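Side-chain contacts in GH62 arabinofuranosidase (Podospora anserina, PDB 4N4B), which hydrolyses terminal non-reducing alpha-L-arabinofuranoside residues in arabinosides and so probably takes part in the breakdown of arabinose-substituted xylan: residues S172-L177 with S250-W255; F178-D181 with Q185-R188; K227-V232 with G286-D291. All blocks are in the same frame, centred on the assembly; numbering follows the deposited sequence.

In the fold
The three contacts illustrate how the chemistry of a beta-propeller changes with depth. Partly buried contact 1, its centre about 17 Å from that of the chain, joins strand 174-180 to a loop of the neighbouring sheet; an apolar patch gives way there to an arginine and water. Contact 2 uses the later part of the same strand within one sheet: a buried hairpin with a carboxylate gripping its end. Buried contact 3, its centre about 8 Å from that of the chain, is wholly apolar across its interface and ties strand 228-235 to the next sheet. Contact 1 touches contact 2 through Phe178 and Arg188 and contact 3 through Tyr228 and Leu230; Leu186 of contact 2 meets Leu230 of contact 3.

Contact 1: S172-L177 with S250-W255; sequences SASCHL and SIRGPW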
# COMPACT_ATOMS: atom_id res chain seq x y z
N SER A 172 11.28 6.66 -16.46
CA SER A 172 12.08 5.92 -17.43
C SER A 172 13.60 6.09 -17.21
O SER A 172 14.39 5.41 -17.86
CB SER A 172 11.72 6.35 -18.89
OG SER A 172 11.98 7.73 -18.95
N ALA A 173 13.97 6.92 -16.25
CA ALA A 173 15.36 7.04 -15.81
C ALA A 173 15.83 6.49 -14.43
O ALA A 173 16.95 6.03 -14.24
CB ALA A 173 15.76 8.52 -15.86
N SER A 174 14.88 6.61 -13.45
CA SER A 174 15.23 6.42 -12.07
C SER A 174 14.10 5.68 -11.34
O SER A 174 12.95 5.76 -11.67
CB SER A 174 15.44 7.69 -11.32
OG SER A 174 16.53 8.46 -11.95
N CYS A 175 14.53 4.89 -10.33
CA CYS A 175 13.60 4.19 -9.44
C CYS A 175 13.77 4.71 -8.04
O CYS A 175 14.89 4.81 -7.51
CB CYS A 175 13.87 2.71 -9.43
SG CYS A 175 13.49 1.88 -10.99
N HIS A 176 12.64 5.01 -7.42
CA HIS A 176 12.56 5.64 -6.09
C HIS A 176 11.89 4.68 -5.09
O HIS A 176 10.96 3.92 -5.48
CB HIS A 176 11.70 6.89 -6.18
CG HIS A 176 12.25 7.92 -7.14
ND1 HIS A 176 12.08 7.94 -8.52
CD2 HIS A 176 13.00 8.96 -6.76
CE1 HIS A 176 12.78 9.04 -8.93
NE2 HIS A 176 13.27 9.68 -7.89
N LEU A 177 12.39 4.70 -3.89
CA LEU A 177 11.93 3.86 -2.80
C LEU A 177 11.55 4.74 -1.65
O LEU A 177 12.39 5.42 -1.03
CB LEU A 177 12.99 2.90 -2.35
CG LEU A 177 12.78 1.99 -1.10
CD1 LEU A 177 11.53 1.16 -1.33
CD2 LEU A 177 13.99 1.19 -0.79
N SER A 250 7.02 15.94 -10.25
CA SER A 250 8.15 15.02 -10.14
C SER A 250 7.94 14.08 -8.94
O SER A 250 7.36 14.46 -8.01
CB SER A 250 9.47 15.77 -9.96
OG SER A 250 10.53 14.97 -9.59
N ILE A 251 8.44 12.87 -9.06
CA ILE A 251 8.51 11.92 -7.95
C ILE A 251 9.25 12.53 -6.75
O ILE A 251 9.00 12.20 -5.64
CB ILE A 251 9.09 10.57 -8.39
CG1 ILE A 251 8.19 9.97 -9.46
CG2 ILE A 251 9.23 9.63 -7.20
CD1 ILE A 251 8.79 8.85 -10.23
N ARG A 252 10.16 13.44 -7.03
CA ARG A 252 10.94 14.10 -6.05
C ARG A 252 10.25 15.29 -5.38
O ARG A 252 10.87 15.86 -4.46
CB ARG A 252 12.33 14.57 -6.62
CG ARG A 252 13.09 13.51 -7.30
CD ARG A 252 14.58 13.96 -7.57
NE ARG A 252 15.30 12.89 -8.25
CZ ARG A 252 15.15 12.63 -9.55
NH1 ARG A 252 14.35 13.41 -10.32
NH2 ARG A 252 15.72 11.57 -10.09
N GLY A 253 9.03 15.60 -5.77
CA GLY A 253 8.36 16.76 -5.27
C GLY A 253 8.84 18.00 -6.05
O GLY A 253 9.60 17.84 -6.99
N PRO A 254 8.37 19.20 -5.67
CA PRO A 254 7.62 19.40 -4.44
C PRO A 254 6.15 18.96 -4.63
O PRO A 254 5.63 19.00 -5.68
CB PRO A 254 7.67 20.96 -4.21
CG PRO A 254 7.88 21.51 -5.57
CD PRO A 254 8.73 20.48 -6.34
N TRP A 255 5.56 18.66 -3.46
CA TRP A 255 4.16 18.18 -3.42
C TRP A 255 3.16 19.29 -3.04
O TRP A 255 3.36 19.95 -2.02
CB TRP A 255 4.04 17.01 -2.41
CG TRP A 255 4.81 15.80 -2.81
CD1 TRP A 255 6.09 15.45 -2.37
CD2 TRP A 255 4.43 14.80 -3.76
NE1 TRP A 255 6.50 14.31 -3.07
CE2 TRP A 255 5.51 13.90 -3.89
CE3 TRP A 255 3.31 14.62 -4.56
CZ2 TRP A 255 5.48 12.84 -4.81
CZ3 TRP A 255 3.25 13.52 -5.42
CH2 TRP A 255 4.33 12.68 -5.54
O HOH W 1 15.82 10.79 -12.86
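Ile251 lays its CG2 methyl over one face of the His176 imidazole, and this is where the contact is tight. The methyl carbon stands 3.6 Å from the centroid of the His176 ring and 18° off the ring normal, a CH-pi arrangement; within the ring the closest atom is CG of His176, 3.5 Å from CG2 of Ile251. The isoleucine branch is placed by its first torsion: with CG1 beside the backbone N (chi1 -61°), CG2 is left anti to that N and faces the histidine, while CG1 packs on Tyr228. Both residues are buried.

The two segments belong to adjacent blades of the beta-propeller. Residues 174-177 begin the second strand of one four-stranded blade, and 250-255 form the loop between the last two strands of the next. A type I turn from Ser250 to Gly253 shapes that loop, and Ser250 OG accepts from Arg252 N at 3.0 Å, an ST turn that fixes where the arginine starts.

Toward solvent the fit slackens. The Arg252 chain, extended from CG to NE, carries its guanidinium past the rim of the imidazole, the two planes 68° apart, and Glu190 takes NE in a salt bridge. Arg252 NH2 remains 3.7 Å from Ser174 OG, and a water fills in between them: it lies 2.6 Å from Ser174 OG and accepts from Arg252 NH2 at 2.9 Å, at the edge of the guanidinium and in its plane. Cys175, between Ser174 and His176, turns away from the loop to its disulfide with Cys170.

Contact 2: F178-D181 with Q185-R188; sequences FSSD and QLYR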
# COMPACT_ATOMS: atom_id res chain seq x y z
N PHE A 178 10.26 4.74 -1.35
CA PHE A 178 9.62 5.51 -0.29
C PHE A 178 9.42 4.66 0.95
O PHE A 178 9.19 3.41 0.81
CB PHE A 178 8.32 6.09 -0.70
CG PHE A 178 8.41 7.16 -1.73
CD1 PHE A 178 8.51 6.88 -3.07
CD2 PHE A 178 8.32 8.50 -1.32
CE1 PHE A 178 8.52 7.98 -3.99
CE2 PHE A 178 8.35 9.54 -2.25
CZ PHE A 178 8.52 9.25 -3.56
N SER A 179 9.45 5.20 2.15
CA SER A 179 9.19 4.48 3.39
C SER A 179 8.86 5.44 4.47
O SER A 179 9.04 6.68 4.33
CB SER A 179 10.38 3.62 3.77
OG SER A 179 11.56 4.41 4.12
N SER A 180 8.23 4.98 5.53
CA SER A 180 7.76 5.80 6.63
C SER A 180 8.40 5.26 7.91
O SER A 180 8.95 4.21 8.04
CB SER A 180 6.24 5.64 6.80
OG SER A 180 5.54 6.18 5.69
N ASP A 181 8.33 6.12 8.94
CA ASP A 181 8.84 5.78 10.29
C ASP A 181 7.82 5.77 11.41
O ASP A 181 8.19 5.60 12.53
CB ASP A 181 10.06 6.61 10.72
CG ASP A 181 9.81 8.11 10.75
OD1 ASP A 181 8.69 8.55 10.60
OD2 ASP A 181 10.79 8.81 10.94
N GLN A 185 7.80 11.23 9.31
CA GLN A 185 8.64 11.42 8.12
C GLN A 185 8.23 10.46 7.01
O GLN A 185 7.75 9.32 7.28
CB GLN A 185 10.09 11.12 8.38
CG GLN A 185 10.87 12.15 9.22
CD GLN A 185 10.32 12.42 10.58
OE1 GLN A 185 10.23 11.55 11.45
NE2 GLN A 185 9.94 13.64 10.73
N LEU A 186 8.33 10.92 5.81
CA LEU A 186 8.27 10.13 4.58
C LEU A 186 9.62 10.22 3.94
O LEU A 186 10.04 11.36 3.59
CB LEU A 186 7.20 10.65 3.65
CG LEU A 186 7.00 9.85 2.34
CD1 LEU A 186 6.48 8.45 2.45
CD2 LEU A 186 6.13 10.63 1.36
N TYR A 187 10.33 9.08 3.75
CA TYR A 187 11.69 9.02 3.20
C TYR A 187 11.66 8.61 1.75
O TYR A 187 10.83 7.90 1.37
CB TYR A 187 12.53 8.03 3.99
CG TYR A 187 12.66 8.36 5.44
CD1 TYR A 187 13.56 9.31 5.88
CD2 TYR A 187 11.89 7.75 6.37
CE1 TYR A 187 13.63 9.66 7.21
CE2 TYR A 187 11.97 8.10 7.70
CZ TYR A 187 12.87 9.02 8.12
OH TYR A 187 12.93 9.36 9.44
N ARG A 188 12.61 9.10 0.95
CA ARG A 188 12.77 8.70 -0.44
C ARG A 188 14.27 8.45 -0.80
O ARG A 188 15.06 9.30 -0.59
CB ARG A 188 12.15 9.74 -1.38
CG ARG A 188 12.14 9.33 -2.83
CD ARG A 188 11.75 10.50 -3.75
NE ARG A 188 12.69 11.62 -3.64
CZ ARG A 188 13.92 11.65 -4.12
NH1 ARG A 188 14.38 10.67 -4.86
NH2 ARG A 188 14.66 12.69 -3.88
O HOH W 2 5.13 8.84 6.27
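Phe178 pairs with Arg188, Ser179 with Tyr187 and Ser180 with Leu186 in an antiparallel beta hairpin, the middle two strands of a propeller blade. Its backbone bonds sit on the one hydrogen-bonded pair: Tyr187 N donates to Ser179 O at 2.8 Å, and Ser179 N returns a bond to Tyr187 O at 3.1 Å.

Carbon contacts gather on the face that carries Phe178, Leu186 and Arg188. The Arg188 chain runs alongside the phenylalanine and makes a CH-pi contact, with CG over one face of the Phe178 ring, 3.9 Å from its centroid. A bend at chi3 (61°) then turns the guanidinium aside, where Glu190 meets NH1. Leu186 CD2 comes to 4.1 Å from Phe178 CD2.

Polar side chains work on both faces and at the turn. On the face of Ser179 and Tyr187, Ser179 OG is hydrogen-bonded to Trp163 NE1; on the opposite face a water joins Ser180 OG and Gln185 O. Asp181 divides its oxygens: OD1 accepts from Gln185 N on its syn side at 3.1 Å, and also from Asn183 N in the turn, while OD2 accepts from Tyr187 OH at 2.7 Å. Replacing Asp181 with an alanine removes both oxygens and would probably leave the Tyr187 hydroxyl and the backbone N-H groups of Asn183 and Gln185 without their acceptor. Tyr187 OH meets OD2 from above the carboxylate plane, which stands almost perpendicular to the tyrosine ring.

Contact 3: K227-V232 with G286-D291; sequences KYLLLV and GEIIRD
Where two neighbouring blades of the five-bladed beta-propeller meet, Ile288 of strand 286-288 reaches across to Leu229 and Leu231 of strand 228-235. Everything passes through one methyl group: CD1 of Ile288 lies 4.3 Å from CD2 of Leu229 and 4.4 Å from CD1 of Leu231. The two leucines, alternate residues of their strand, direct side chains to the same side, and their own methyls meet, Leu229 CD2 standing 4.1 Å from Leu231 CD2. Leu229 holds CG opposite its backbone N (chi1 175°). Ile288 is stretched at its second torsion (chi2 -180°), which puts CD1 as far out as the chain allows and spans a gap too wide for backbone bonding; the CA atoms of Leu231 and Glu287 are 9.4 Å apart.

In the propeller plan, strand 286-288 is an edge strand of the final blade, whose sheet also takes in strand 28-30 from the start of the chain, while 228-235 is the second strand of the blade before it. Tyr221, on the first strand of that earlier blade, adds a polar link between the sheets through its hydroxyl and Ile288 N. His285, just before strand 286-288, has been seen to bind calcium in this protein; a calcium ion lies about 10 Å from the side chain of Leu231.

The CB of Glu287 points away from strand 228-235. Its OE1 is met on the syn side by Arg290 NH2 in a salt bridge of 3.0 Å, nearly straight at 171°, with the oxygen almost in the guanidinium plane. Arg290 NH2 also bonds to Val107 O, and the carboxylate has weak bonds to Thr51 and Ile52, on a strand of the first blade.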
# COMPACT_ATOMS: atom_id res chain seq x y z
N LYS A 227 1.89 13.77 -14.39
CA LYS A 227 2.07 14.15 -12.99
C LYS A 227 1.97 12.88 -12.08
O LYS A 227 1.78 11.77 -12.56
CB LYS A 227 1.04 15.12 -12.69
CG LYS A 227 1.32 16.50 -13.41
CD LYS A 227 0.18 17.44 -13.14
CE LYS A 227 0.17 18.61 -14.16
NZ LYS A 227 1.52 19.21 -14.47
N TYR A 228 2.14 13.15 -10.80
CA TYR A 228 2.24 12.09 -9.77
C TYR A 228 1.25 12.42 -8.69
O TYR A 228 0.97 13.57 -8.32
CB TYR A 228 3.63 11.99 -9.24
CG TYR A 228 4.58 11.56 -10.35
CD1 TYR A 228 4.76 10.25 -10.74
CD2 TYR A 228 5.23 12.56 -11.08
CE1 TYR A 228 5.62 9.93 -11.82
CE2 TYR A 228 6.03 12.24 -12.12
CZ TYR A 228 6.22 10.97 -12.47
OH TYR A 228 7.08 10.55 -13.52
N LEU A 229 0.76 11.35 -8.05
CA LEU A 229 -0.24 11.40 -6.90
C LEU A 229 0.42 10.71 -5.69
O LEU A 229 0.82 9.55 -5.84
CB LEU A 229 -1.52 10.69 -7.31
CG LEU A 229 -2.62 10.54 -6.25
CD1 LEU A 229 -3.10 11.89 -5.80
CD2 LEU A 229 -3.71 9.57 -6.75
N LEU A 230 0.41 11.37 -4.57
CA LEU A 230 0.92 10.84 -3.32
C LEU A 230 -0.29 10.76 -2.41
O LEU A 230 -1.02 11.70 -2.16
CB LEU A 230 1.95 11.81 -2.70
CG LEU A 230 2.35 11.52 -1.26
CD1 LEU A 230 3.13 10.25 -1.16
CD2 LEU A 230 3.22 12.64 -0.73
N LEU A 231 -0.45 9.56 -1.83
CA LEU A 231 -1.41 9.27 -0.72
C LEU A 231 -0.65 8.82 0.50
O LEU A 231 0.31 8.03 0.44
CB LEU A 231 -2.31 8.07 -1.14
CG LEU A 231 -3.03 8.19 -2.48
CD1 LEU A 231 -3.84 6.93 -2.73
CD2 LEU A 231 -3.87 9.44 -2.61
N VAL A 232 -1.03 9.35 1.67
CA VAL A 232 -0.52 8.94 2.95
C VAL A 232 -1.63 8.81 3.97
O VAL A 232 -2.54 9.61 3.98
CB VAL A 232 0.59 9.99 3.45
CG1 VAL A 232 1.20 9.42 4.72
CG2 VAL A 232 1.71 10.13 2.39
N GLY A 286 -4.32 0.79 2.04
CA GLY A 286 -4.84 0.18 0.83
C GLY A 286 -4.05 0.53 -0.42
O GLY A 286 -2.99 1.03 -0.36
N GLU A 287 -4.67 0.26 -1.56
CA GLU A 287 -4.03 0.50 -2.87
C GLU A 287 -5.10 0.67 -3.92
O GLU A 287 -6.12 0.01 -3.88
CB GLU A 287 -3.08 -0.62 -3.28
CG GLU A 287 -1.58 -0.32 -3.18
CD GLU A 287 -0.66 -1.35 -3.82
OE1 GLU A 287 -1.05 -1.83 -4.96
OE2 GLU A 287 0.35 -1.73 -3.21
N ILE A 288 -4.81 1.54 -4.92
CA ILE A 288 -5.65 1.65 -6.11
C ILE A 288 -5.49 0.41 -7.01
O ILE A 288 -4.35 -0.04 -7.25
CB ILE A 288 -5.30 2.96 -6.84
CG1 ILE A 288 -5.62 4.19 -6.00
CG2 ILE A 288 -6.01 3.01 -8.24
CD1 ILE A 288 -5.31 5.56 -6.63
N ILE A 289 -6.59 -0.07 -7.53
CA ILE A 289 -6.49 -1.18 -8.43
C ILE A 289 -5.79 -0.73 -9.73
O ILE A 289 -6.24 0.08 -10.41
CB ILE A 289 -7.86 -1.77 -8.75
CG1 ILE A 289 -8.57 -2.26 -7.49
CG2 ILE A 289 -7.67 -2.95 -9.68
CD1 ILE A 289 -9.91 -2.91 -7.77
N ARG A 290 -4.65 -1.31 -9.99
CA ARG A 290 -3.93 -1.01 -11.21
C ARG A 290 -4.28 -2.05 -12.27
O ARG A 290 -4.15 -3.18 -12.12
CB ARG A 290 -2.41 -0.99 -10.96
CG ARG A 290 -1.93 0.28 -10.27
CD ARG A 290 -0.52 0.09 -9.74
NE ARG A 290 -0.37 -0.79 -8.58
CZ ARG A 290 0.46 -1.80 -8.49
NH1 ARG A 290 1.24 -2.16 -9.47
NH2 ARG A 290 0.50 -2.50 -7.39
N ASP A 291 -4.75 -1.51 -13.37
CA ASP A 291 -5.03 -2.32 -14.53
C ASP A 291 -4.11 -1.86 -15.68
O ASP A 291 -3.14 -1.21 -15.47
CB ASP A 291 -6.50 -2.35 -14.83
CG ASP A 291 -7.10 -0.95 -15.03
OD1 ASP A 291 -6.37 -0.04 -15.36
OD2 ASP A 291 -8.29 -0.78 -14.75